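Local coordinates for GTPase activator-like protein (PDB 5HIU) that probably acts in GTPase activation as part of full-length TSC2, this chain being its largely helical N-terminal part, at residues 87-92 / 123-128; 97-102 / 133-138; 251-256 / 290-295; 257-262 / 316-321. All blocks are in the same frame, centred on the assembly; numbering follows the deposited sequence.

Contact 1 of 4, residues 87-92 / 123-128; sequences ECVKYP and EQLTNH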
# COMPACT_ATOMS: atom_id res chain seq x y z
N GLU A 87 -26.77 -8.95 -14.52
CA GLU A 87 -26.99 -8.67 -15.94
C GLU A 87 -27.76 -7.38 -16.11
O GLU A 87 -27.50 -6.65 -17.05
CB GLU A 87 -27.68 -9.83 -16.67
CG GLU A 87 -26.80 -11.05 -16.87
CD GLU A 87 -25.46 -10.70 -17.51
OE1 GLU A 87 -25.46 -10.40 -18.72
OE2 GLU A 87 -24.42 -10.73 -16.81
N CYS A 88 -28.70 -7.10 -15.20
CA CYS A 88 -29.51 -5.88 -15.30
C CYS A 88 -28.70 -4.59 -15.12
O CYS A 88 -28.87 -3.64 -15.87
CB CYS A 88 -30.67 -5.93 -14.31
SG CYS A 88 -31.92 -7.17 -14.73
N VAL A 89 -27.81 -4.55 -14.14
CA VAL A 89 -27.08 -3.31 -13.89
C VAL A 89 -26.23 -2.90 -15.08
O VAL A 89 -25.95 -1.73 -15.23
CB VAL A 89 -26.20 -3.37 -12.63
CG1 VAL A 89 -27.08 -3.46 -11.39
CG2 VAL A 89 -25.22 -4.52 -12.68
N LYS A 90 -25.85 -3.85 -15.94
CA LYS A 90 -25.06 -3.56 -17.14
C LYS A 90 -25.79 -2.63 -18.11
O LYS A 90 -25.16 -1.84 -18.79
CB LYS A 90 -24.65 -4.87 -17.84
CG LYS A 90 -23.60 -5.65 -17.06
CD LYS A 90 -23.52 -7.12 -17.45
CE LYS A 90 -22.48 -7.82 -16.59
NZ LYS A 90 -22.20 -9.26 -16.90
N TYR A 91 -27.11 -2.72 -18.14
CA TYR A 91 -27.95 -1.83 -18.95
C TYR A 91 -27.40 -0.41 -18.97
O TYR A 91 -27.21 0.19 -17.91
CB TYR A 91 -29.36 -1.82 -18.36
CG TYR A 91 -30.40 -1.01 -19.10
CD1 TYR A 91 -30.96 -1.47 -20.28
CD2 TYR A 91 -30.87 0.19 -18.57
CE1 TYR A 91 -31.94 -0.75 -20.94
CE2 TYR A 91 -31.85 0.92 -19.22
CZ TYR A 91 -32.38 0.44 -20.41
OH TYR A 91 -33.35 1.16 -21.05
N PRO A 92 -27.14 0.13 -20.18
CA PRO A 92 -26.42 1.39 -20.27
C PRO A 92 -27.24 2.59 -19.84
O PRO A 92 -26.81 3.33 -18.94
CB PRO A 92 -26.05 1.49 -21.75
CG PRO A 92 -27.00 0.61 -22.47
CD PRO A 92 -27.67 -0.30 -21.48
N GLU A 123 -19.12 -3.74 -9.18
CA GLU A 123 -18.14 -3.58 -10.22
C GLU A 123 -18.82 -3.31 -11.56
O GLU A 123 -18.41 -2.39 -12.27
CB GLU A 123 -17.27 -4.84 -10.27
CG GLU A 123 -16.47 -5.05 -11.54
CD GLU A 123 -15.79 -6.41 -11.53
OE1 GLU A 123 -14.93 -6.60 -10.65
OE2 GLU A 123 -16.13 -7.28 -12.37
N GLN A 124 -19.86 -4.08 -11.88
CA GLN A 124 -20.59 -3.91 -13.13
C GLN A 124 -21.45 -2.69 -13.13
O GLN A 124 -21.59 -2.05 -14.15
CB GLN A 124 -21.47 -5.11 -13.43
CG GLN A 124 -20.68 -6.38 -13.70
CD GLN A 124 -19.69 -6.23 -14.85
OE1 GLN A 124 -20.05 -5.84 -15.96
NE2 GLN A 124 -18.42 -6.57 -14.58
N LEU A 125 -22.05 -2.35 -11.99
CA LEU A 125 -22.86 -1.14 -11.88
C LEU A 125 -22.01 0.07 -12.19
O LEU A 125 -22.43 0.98 -12.92
CB LEU A 125 -23.47 -1.01 -10.48
CG LEU A 125 -24.42 0.17 -10.25
CD1 LEU A 125 -25.63 0.01 -11.15
CD2 LEU A 125 -24.86 0.34 -8.80
N THR A 126 -20.80 0.09 -11.64
CA THR A 126 -19.91 1.23 -11.77
C THR A 126 -19.06 1.18 -13.04
O THR A 126 -18.40 2.16 -13.37
CB THR A 126 -18.97 1.33 -10.57
OG1 THR A 126 -18.18 0.13 -10.48
CG2 THR A 126 -19.74 1.49 -9.28
N ASN A 127 -19.05 0.03 -13.73
CA ASN A 127 -18.20 -0.17 -14.90
C ASN A 127 -16.74 -0.16 -14.48
O ASN A 127 -15.92 0.56 -15.03
CB ASN A 127 -18.46 0.92 -15.95
CG ASN A 127 -17.62 0.75 -17.19
OD1 ASN A 127 -17.28 -0.35 -17.60
ND2 ASN A 127 -17.29 1.86 -17.81
N HIS A 128 -16.43 -0.95 -13.47
CA HIS A 128 -15.08 -1.03 -12.90
C HIS A 128 -14.63 0.29 -12.31
O HIS A 128 -13.50 0.70 -12.46
CB HIS A 128 -14.08 -1.57 -13.93
CG HIS A 128 -14.48 -2.90 -14.47
ND1 HIS A 128 -14.28 -4.07 -13.77
CD2 HIS A 128 -15.16 -3.25 -15.59
CE1 HIS A 128 -14.78 -5.08 -14.45
NE2 HIS A 128 -15.32 -4.61 -15.56

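Contact 2 of 4, residues 97-102 / 133-138; sequences LERSEY and AGFYYE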
# COMPACT_ATOMS: atom_id res chain seq x y z
N LEU A 97 -31.61 8.03 -10.70
CA LEU A 97 -32.44 7.56 -9.61
C LEU A 97 -32.55 6.04 -9.65
O LEU A 97 -32.70 5.41 -8.61
CB LEU A 97 -33.83 8.17 -9.69
CG LEU A 97 -34.77 7.86 -8.51
CD1 LEU A 97 -34.41 8.72 -7.31
CD2 LEU A 97 -36.24 8.05 -8.89
N GLU A 98 -32.49 5.47 -10.85
CA GLU A 98 -32.55 4.02 -11.04
C GLU A 98 -31.23 3.37 -10.57
O GLU A 98 -31.24 2.32 -9.90
CB GLU A 98 -32.87 3.66 -12.50
CG GLU A 98 -34.35 3.79 -12.83
CD GLU A 98 -34.68 3.72 -14.33
OE1 GLU A 98 -33.81 4.03 -15.17
OE2 GLU A 98 -35.85 3.39 -14.66
N ARG A 99 -30.11 4.00 -10.91
CA ARG A 99 -28.80 3.55 -10.42
C ARG A 99 -28.73 3.61 -8.92
O ARG A 99 -28.10 2.78 -8.28
CB ARG A 99 -27.68 4.39 -11.01
CG ARG A 99 -27.41 4.11 -12.47
CD ARG A 99 -26.40 5.09 -12.99
NE ARG A 99 -25.16 4.97 -12.25
CZ ARG A 99 -24.25 4.03 -12.47
NH1 ARG A 99 -24.43 3.13 -13.43
NH2 ARG A 99 -23.16 3.99 -11.74
N SER A 100 -29.39 4.60 -8.33
CA SER A 100 -29.36 4.73 -6.90
C SER A 100 -30.09 3.58 -6.25
O SER A 100 -29.72 3.13 -5.19
CB SER A 100 -29.96 6.05 -6.45
OG SER A 100 -29.29 6.49 -5.29
N GLU A 101 -31.12 3.08 -6.90
CA GLU A 101 -31.92 2.04 -6.31
C GLU A 101 -31.25 0.69 -6.46
O GLU A 101 -31.37 -0.20 -5.61
CB GLU A 101 -33.29 2.02 -6.96
CG GLU A 101 -34.32 1.23 -6.17
CD GLU A 101 -35.72 1.43 -6.70
OE1 GLU A 101 -36.11 2.61 -6.99
OE2 GLU A 101 -36.42 0.39 -6.81
N TYR A 102 -30.52 0.55 -7.54
CA TYR A 102 -29.73 -0.64 -7.73
C TYR A 102 -28.61 -0.69 -6.68
O TYR A 102 -28.41 -1.70 -6.01
CB TYR A 102 -29.19 -0.68 -9.16
CG TYR A 102 -30.27 -0.61 -10.24
CD1 TYR A 102 -31.59 -0.94 -9.98
CD2 TYR A 102 -29.95 -0.24 -11.54
CE1 TYR A 102 -32.55 -0.87 -10.97
CE2 TYR A 102 -30.90 -0.18 -12.53
CZ TYR A 102 -32.19 -0.50 -12.23
OH TYR A 102 -33.13 -0.43 -13.22
N ALA A 133 -22.47 7.53 -10.38
CA ALA A 133 -23.62 8.39 -10.35
C ALA A 133 -24.81 7.66 -9.73
O ALA A 133 -25.11 6.48 -10.08
CB ALA A 133 -23.96 8.87 -11.75
N GLY A 134 -25.46 8.36 -8.79
CA GLY A 134 -26.55 7.79 -8.01
C GLY A 134 -26.15 7.45 -6.58
O GLY A 134 -27.02 7.31 -5.70
N PHE A 135 -24.86 7.26 -6.38
CA PHE A 135 -24.30 6.93 -5.07
C PHE A 135 -22.89 7.53 -4.95
O PHE A 135 -22.05 7.03 -4.21
CB PHE A 135 -24.33 5.40 -4.86
CG PHE A 135 -23.89 4.61 -6.07
CD1 PHE A 135 -24.76 4.40 -7.13
CD2 PHE A 135 -22.63 4.07 -6.14
CE1 PHE A 135 -24.37 3.68 -8.26
CE2 PHE A 135 -22.22 3.35 -7.26
CZ PHE A 135 -23.09 3.15 -8.32
N TYR A 136 -22.66 8.63 -5.66
CA TYR A 136 -21.49 9.50 -5.48
C TYR A 136 -20.95 9.49 -4.05
O TYR A 136 -19.78 9.19 -3.81
CB TYR A 136 -21.87 10.94 -5.82
CG TYR A 136 -22.15 11.18 -7.28
CD1 TYR A 136 -21.12 11.20 -8.20
CD2 TYR A 136 -23.44 11.42 -7.73
CE1 TYR A 136 -21.36 11.43 -9.54
CE2 TYR A 136 -23.69 11.66 -9.07
CZ TYR A 136 -22.64 11.67 -9.96
OH TYR A 136 -22.86 11.89 -11.29
N TYR A 137 -21.84 9.78 -3.11
CA TYR A 137 -21.43 10.02 -1.75
C TYR A 137 -21.50 8.80 -0.86
O TYR A 137 -21.04 8.85 0.27
CB TYR A 137 -22.22 11.20 -1.18
CG TYR A 137 -21.63 12.48 -1.71
CD1 TYR A 137 -20.38 12.90 -1.27
CD2 TYR A 137 -22.25 13.20 -2.73
CE1 TYR A 137 -19.78 14.03 -1.78
CE2 TYR A 137 -21.66 14.34 -3.24
CZ TYR A 137 -20.41 14.75 -2.76
OH TYR A 137 -19.77 15.88 -3.23
N GLU A 138 -22.04 7.70 -1.38
CA GLU A 138 -22.13 6.44 -0.62
C GLU A 138 -21.02 5.43 -0.93
O GLU A 138 -20.78 4.51 -0.15
CB GLU A 138 -23.49 5.75 -0.87
CG GLU A 138 -24.70 6.51 -0.34
CD GLU A 138 -25.48 7.23 -1.43
OE1 GLU A 138 -24.87 8.09 -2.10
OE2 GLU A 138 -26.70 6.96 -1.60

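Contact 3 of 4, residues 251-256 / 290-295; sequences CIQVLS and LDFLRS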
# COMPACT_ATOMS: atom_id res chain seq x y z
N CYS A 251 1.67 6.12 6.54
CA CYS A 251 2.02 5.63 5.19
C CYS A 251 3.54 5.42 5.01
O CYS A 251 3.99 4.36 4.58
CB CYS A 251 1.54 6.61 4.14
SG CYS A 251 -0.25 6.74 4.07
N ILE A 252 4.32 6.41 5.40
CA ILE A 252 5.77 6.31 5.32
C ILE A 252 6.28 5.18 6.22
O ILE A 252 7.09 4.35 5.76
CB ILE A 252 6.48 7.64 5.65
CG1 ILE A 252 6.08 8.75 4.66
CG2 ILE A 252 7.98 7.47 5.60
CD1 ILE A 252 6.29 8.40 3.19
N GLN A 253 5.83 5.14 7.47
CA GLN A 253 6.15 3.98 8.32
C GLN A 253 5.91 2.70 7.53
O GLN A 253 6.81 1.87 7.36
CB GLN A 253 5.30 3.92 9.59
CG GLN A 253 5.84 4.72 10.75
CD GLN A 253 5.27 4.25 12.08
OE1 GLN A 253 4.12 3.83 12.16
NE2 GLN A 253 6.08 4.33 13.14
N VAL A 254 4.69 2.54 7.04
CA VAL A 254 4.32 1.23 6.53
C VAL A 254 5.10 0.93 5.28
O VAL A 254 5.70 -0.15 5.16
CB VAL A 254 2.81 1.08 6.31
CG1 VAL A 254 2.49 -0.14 5.47
CG2 VAL A 254 2.11 1.00 7.65
N LEU A 255 5.09 1.87 4.35
CA LEU A 255 5.85 1.74 3.07
C LEU A 255 7.36 1.59 3.25
O LEU A 255 7.98 0.80 2.55
CB LEU A 255 5.63 2.96 2.21
CG LEU A 255 4.22 3.14 1.73
CD1 LEU A 255 3.98 4.61 1.44
CD2 LEU A 255 4.01 2.27 0.51
N SER A 256 7.94 2.36 4.17
CA SER A 256 9.37 2.25 4.46
C SER A 256 9.71 0.89 5.01
O SER A 256 10.78 0.36 4.76
CB SER A 256 9.83 3.31 5.46
OG SER A 256 10.00 4.55 4.79
N LEU A 290 13.58 11.33 9.08
CA LEU A 290 14.66 11.67 10.00
C LEU A 290 14.19 11.44 11.41
O LEU A 290 14.94 10.88 12.22
CB LEU A 290 15.11 13.11 9.84
CG LEU A 290 15.95 13.38 8.60
CD1 LEU A 290 15.99 14.88 8.34
CD2 LEU A 290 17.35 12.80 8.73
N ASP A 291 12.95 11.86 11.69
CA ASP A 291 12.30 11.62 12.99
C ASP A 291 12.48 10.17 13.43
O ASP A 291 12.72 9.91 14.59
CB ASP A 291 10.79 11.93 12.95
CG ASP A 291 10.48 13.41 13.10
OD1 ASP A 291 11.35 14.20 13.51
OD2 ASP A 291 9.32 13.77 12.81
N PHE A 292 12.38 9.22 12.50
CA PHE A 292 12.60 7.83 12.86
C PHE A 292 13.98 7.66 13.45
O PHE A 292 14.19 6.85 14.34
CB PHE A 292 12.38 6.90 11.67
CG PHE A 292 10.98 6.96 11.12
CD1 PHE A 292 9.88 6.99 11.98
CD2 PHE A 292 10.76 6.98 9.75
CE1 PHE A 292 8.59 7.04 11.46
CE2 PHE A 292 9.47 7.04 9.23
CZ PHE A 292 8.38 7.07 10.09
N LEU A 293 14.92 8.47 12.97
CA LEU A 293 16.27 8.50 13.51
C LEU A 293 16.37 9.43 14.72
O LEU A 293 16.84 9.01 15.78
CB LEU A 293 17.25 8.95 12.41
CG LEU A 293 17.13 8.28 11.03
CD1 LEU A 293 18.15 8.86 10.05
CD2 LEU A 293 17.31 6.78 11.15
N ARG A 294 15.92 10.68 14.56
CA ARG A 294 15.98 11.71 15.63
C ARG A 294 15.09 11.35 16.83
O ARG A 294 15.59 11.29 17.94
CB ARG A 294 15.60 13.09 15.08
N SER A 295 13.80 11.11 16.61
CA SER A 295 12.89 10.55 17.64
C SER A 295 13.49 9.40 18.45
O SER A 295 13.19 9.28 19.64
CB SER A 295 11.57 10.01 17.05
OG SER A 295 11.09 10.82 15.99

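Contact 4 of 4, residues 257-262 / 316-321; sequences SIHCLV and LSVLQK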
# COMPACT_ATOMS: atom_id res chain seq x y z
N SER A 257 8.78 0.33 5.76
CA SER A 257 8.98 -0.99 6.33
C SER A 257 8.87 -2.06 5.25
O SER A 257 9.68 -2.96 5.19
CB SER A 257 7.99 -1.19 7.48
OG SER A 257 8.31 -0.28 8.53
N ILE A 258 7.88 -1.96 4.38
CA ILE A 258 7.73 -2.95 3.32
C ILE A 258 8.95 -2.88 2.44
O ILE A 258 9.51 -3.90 2.04
CB ILE A 258 6.47 -2.70 2.49
CG1 ILE A 258 5.22 -3.07 3.29
CG2 ILE A 258 6.50 -3.50 1.21
CD1 ILE A 258 3.97 -2.33 2.84
N HIS A 259 9.35 -1.65 2.14
CA HIS A 259 10.52 -1.36 1.32
C HIS A 259 11.74 -2.07 1.81
O HIS A 259 12.49 -2.66 1.03
CB HIS A 259 10.82 0.13 1.37
CG HIS A 259 12.02 0.53 0.58
ND1 HIS A 259 12.10 0.38 -0.78
CD2 HIS A 259 13.17 1.12 0.97
CE1 HIS A 259 13.27 0.84 -1.20
NE2 HIS A 259 13.94 1.29 -0.15
N CYS A 260 11.96 -1.98 3.11
CA CYS A 260 13.09 -2.62 3.71
C CYS A 260 12.85 -4.12 3.85
O CYS A 260 13.58 -4.91 3.25
CB CYS A 260 13.36 -2.01 5.07
SG CYS A 260 14.95 -2.57 5.65
N LEU A 261 11.80 -4.48 4.59
CA LEU A 261 11.59 -5.86 5.06
C LEU A 261 11.04 -6.84 4.04
O LEU A 261 11.20 -8.02 4.25
CB LEU A 261 10.64 -5.87 6.26
CG LEU A 261 11.07 -5.01 7.46
CD1 LEU A 261 10.01 -4.98 8.54
CD2 LEU A 261 12.37 -5.53 8.04
N VAL A 262 10.39 -6.38 2.97
CA VAL A 262 9.78 -7.30 2.00
C VAL A 262 10.44 -7.14 0.65
O VAL A 262 9.85 -6.62 -0.27
CB VAL A 262 8.26 -7.10 1.87
CG1 VAL A 262 7.66 -8.16 0.94
CG2 VAL A 262 7.60 -7.19 3.23
N LEU A 316 16.42 4.25 6.96
CA LEU A 316 17.73 4.12 6.37
C LEU A 316 17.61 3.71 4.91
O LEU A 316 18.25 4.28 4.02
CB LEU A 316 18.57 3.08 7.12
CG LEU A 316 19.54 3.55 8.22
CD1 LEU A 316 19.00 4.68 9.09
CD2 LEU A 316 19.94 2.35 9.08
N SER A 317 16.81 2.69 4.67
CA SER A 317 16.64 2.12 3.35
C SER A 317 16.14 3.20 2.40
O SER A 317 16.67 3.38 1.29
CB SER A 317 15.62 0.98 3.41
OG SER A 317 15.69 0.15 2.27
N VAL A 318 15.12 3.92 2.85
CA VAL A 318 14.45 4.90 2.01
C VAL A 318 15.34 6.12 1.85
O VAL A 318 15.38 6.73 0.79
CB VAL A 318 13.05 5.27 2.58
CG1 VAL A 318 12.50 6.50 1.90
CG2 VAL A 318 12.08 4.12 2.41
N LEU A 319 16.06 6.45 2.92
CA LEU A 319 16.98 7.59 2.89
C LEU A 319 18.14 7.33 1.94
O LEU A 319 18.53 8.20 1.18
CB LEU A 319 17.51 7.92 4.30
CG LEU A 319 16.54 8.75 5.15
CD1 LEU A 319 16.93 8.82 6.63
CD2 LEU A 319 16.41 10.14 4.56
N GLN A 320 18.69 6.14 1.98
CA GLN A 320 19.78 5.82 1.09
C GLN A 320 19.33 5.99 -0.34
O GLN A 320 20.06 6.47 -1.17
CB GLN A 320 20.24 4.39 1.32
CG GLN A 320 21.28 3.91 0.34
CD GLN A 320 21.85 2.57 0.76
OE1 GLN A 320 22.03 2.28 1.95
NE2 GLN A 320 22.13 1.73 -0.22
N LYS A 321 18.10 5.59 -0.61
CA LYS A 321 17.54 5.71 -1.95
C LYS A 321 17.22 7.19 -2.25
O LYS A 321 17.59 7.71 -3.31
CB LYS A 321 16.31 4.81 -2.06
CG LYS A 321 15.78 4.57 -3.46
CD LYS A 321 16.75 3.84 -4.39
CE LYS A 321 16.22 3.84 -5.83
NZ LYS A 321 17.27 3.53 -6.84

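Contact 1 of 4, residues 87-92 / 123-128
With chi1 at -176°, L125 holds its CG anti to the backbone N and brings CD1 across V89 at about a right angle, 3.7 Å from V89 CB and nearly as close to V89 CG1. A bend does the equivalent work in Q124. Its chain turns back at chi2 (-57°) while K90 runs extended beyond CG, and Q124 OE1 comes to lie 3.2 Å from K90 CE. V89 CG2 completes the patch against Q124 CB at 3.9 Å. The pairing is a worked example of a contact made by apolar packing and by the carbon chain of a lysine lying against a glutamine's oxygen: no hydrogen bond joins the two segments, and the polar ends find partners close by in sequence. K90 NZ forms a salt bridge with E87 OE2 (2.7 Å), and Q124 NE2 donates to E123 OE2 (3.3 Å) within its own amide plane, which helps to set the turn of the amide. Just beyond, a Schellman motif with N127 as its C-prime residue ends the helix, H128 N bonding to E123 O. Around this meeting of helices 75-89 and 115-126, W62 of helix 59-65 covers V89, Y102 of helix 96-107 touches both V89 and L125, and helix 36-52 flanks E87.

Contact 2 of 4, residues 97-102 / 133-138
R99 NE donates to A133 O over 2.6 Å, the N-H...O angle being 161°, and the bond helps to fix the guanidinium, together with one from NH1 to L125 O at the end of helix 115-126. The carbonyl oxygen of A133 lies near the guanidinium plane, at the edge of the group, whereas NE approaches it tilted 23° from the carbonyl plane. The bend at chi3 swings NE onto A133 O; R99 CD, placed by chi1 and chi2, lies 3.5 Å from the same oxygen. The other end of the group reaches F135: R99 NH2 is 3.5 Å from F135 CZ, the two planes are only 20° apart, and the approach to the ring is oblique. F135, in the loop, also stacks on F103. Where helix 96-107 and the loop run closest, S100 and G134 bring their CA atoms within 4.3 Å, a proximity helped by the lack of a side chain on G134. S100 OG also points to G134 O, but the modelled separation is too short for its exact geometry to be trusted. The arginine is buried. Two backbone carbonyls thus receive N-H groups at NE and NH1, and the partial negative charge at that helix end probably eases the burial of a cation, fastening loop and helices together without a carboxylate among the bonds described.

Contact 3 of 4, residues 251-256 / 290-295
F292 reaches over from helix 281-294 to touch I252 and Q253, and its ring fits against two neighbouring side chains of helix 245-261. The backbones stay well apart, the CA atoms of Q253 and F292 being 8.8 Å from each other, and the ring spans much of that distance. Its first torsion (chi1 -61°) puts CG anti to the carbonyl carbon and directs the ring at the other helix. I252 presents its shorter branch: CG2 stands at the ring edge, near the ring plane, 3.9 Å from F292 CE2. The end of the longer branch leads away from 290-295; the residue also touches T285, I288 and L289, earlier in helix 281-294.

Q253 meets the ring differently. Its chain is extended beyond CG (chi2 -160°) and runs obliquely past F292, so that methylene carbon, not amide, makes the closest approach: Q253 CG is 3.5 Å from F292 CZ and 3.7 Å from F292 CE1. Farther out, Q253 NE2 lies 4.1 Å from F292 CE1, with amide and ring planes 24° apart. Here the aliphatic part of a glutamine extends the apolar surface, while its side chain also touches D311 of helix 302-322. V254, meanwhile, packs on helix 204-219. Side chains packed between neighbouring helices in this way are in keeping with an alpha-solenoid, the elongated all-helical fold of this N-terminal part of TSC2.

Contact 4 of 4, residues 257-262 / 316-321
H259 and C260 meet S317 and V318 where two helices of the alpha-solenoid pass nearly perpendicular to each other. The axes of segments 257-261 and 316-321 make an angle of 91° and approach to 9.1 Å, and such a crossing leaves a small patch of side chains in touch. The apolar share falls to V318 and the imidazole. V318 CG2 comes up obliquely to the ring and stands 3.5 Å from H259 CD2. C260 adds a looser touch alongside, its CB lying 4.1 Å from S317 CB. The chi1 of 179°, with CG trans to the backbone N, carries the imidazole from its helix toward 316-321. Helix 266-277 borders this patch: H259 touches A269 and W270, and K321, whose end leads away from 257-262, makes a cation-pi interaction with that same W270. Helix 281-294 contributes L289 against V318. H259 O accepts a hydrogen bond from Q266 NE2. Polar atoms meet at the serine hydroxyl, which comes up obliquely beside the CD2-NE2 bond of the imidazole, S317 OG lying 3.0 Å from H259 CD2 and 3.2 Å from H259 NE2.

How the contacts relate
Followed from the N terminus, the chain first forms two crossing loops. Contact 1 opens at 87-92, contact 2 opens at 97-102 before 123-128 closes the first, and 133-138 then closes the second. The two touch, L125 and F135 packing together, so helices 75-89, 96-107 and 115-126 and the following loop pack together. The pattern recurs farther along: contact 3 opens and contact 4 follows on the same helix 245-261, then 290-295 and 316-321 close them in that order, with L293 packing on L316 and L319. The pairs lie in series, their centres about 40 to 42 Å apart, so each ties only a local group of helices in the elongated fold.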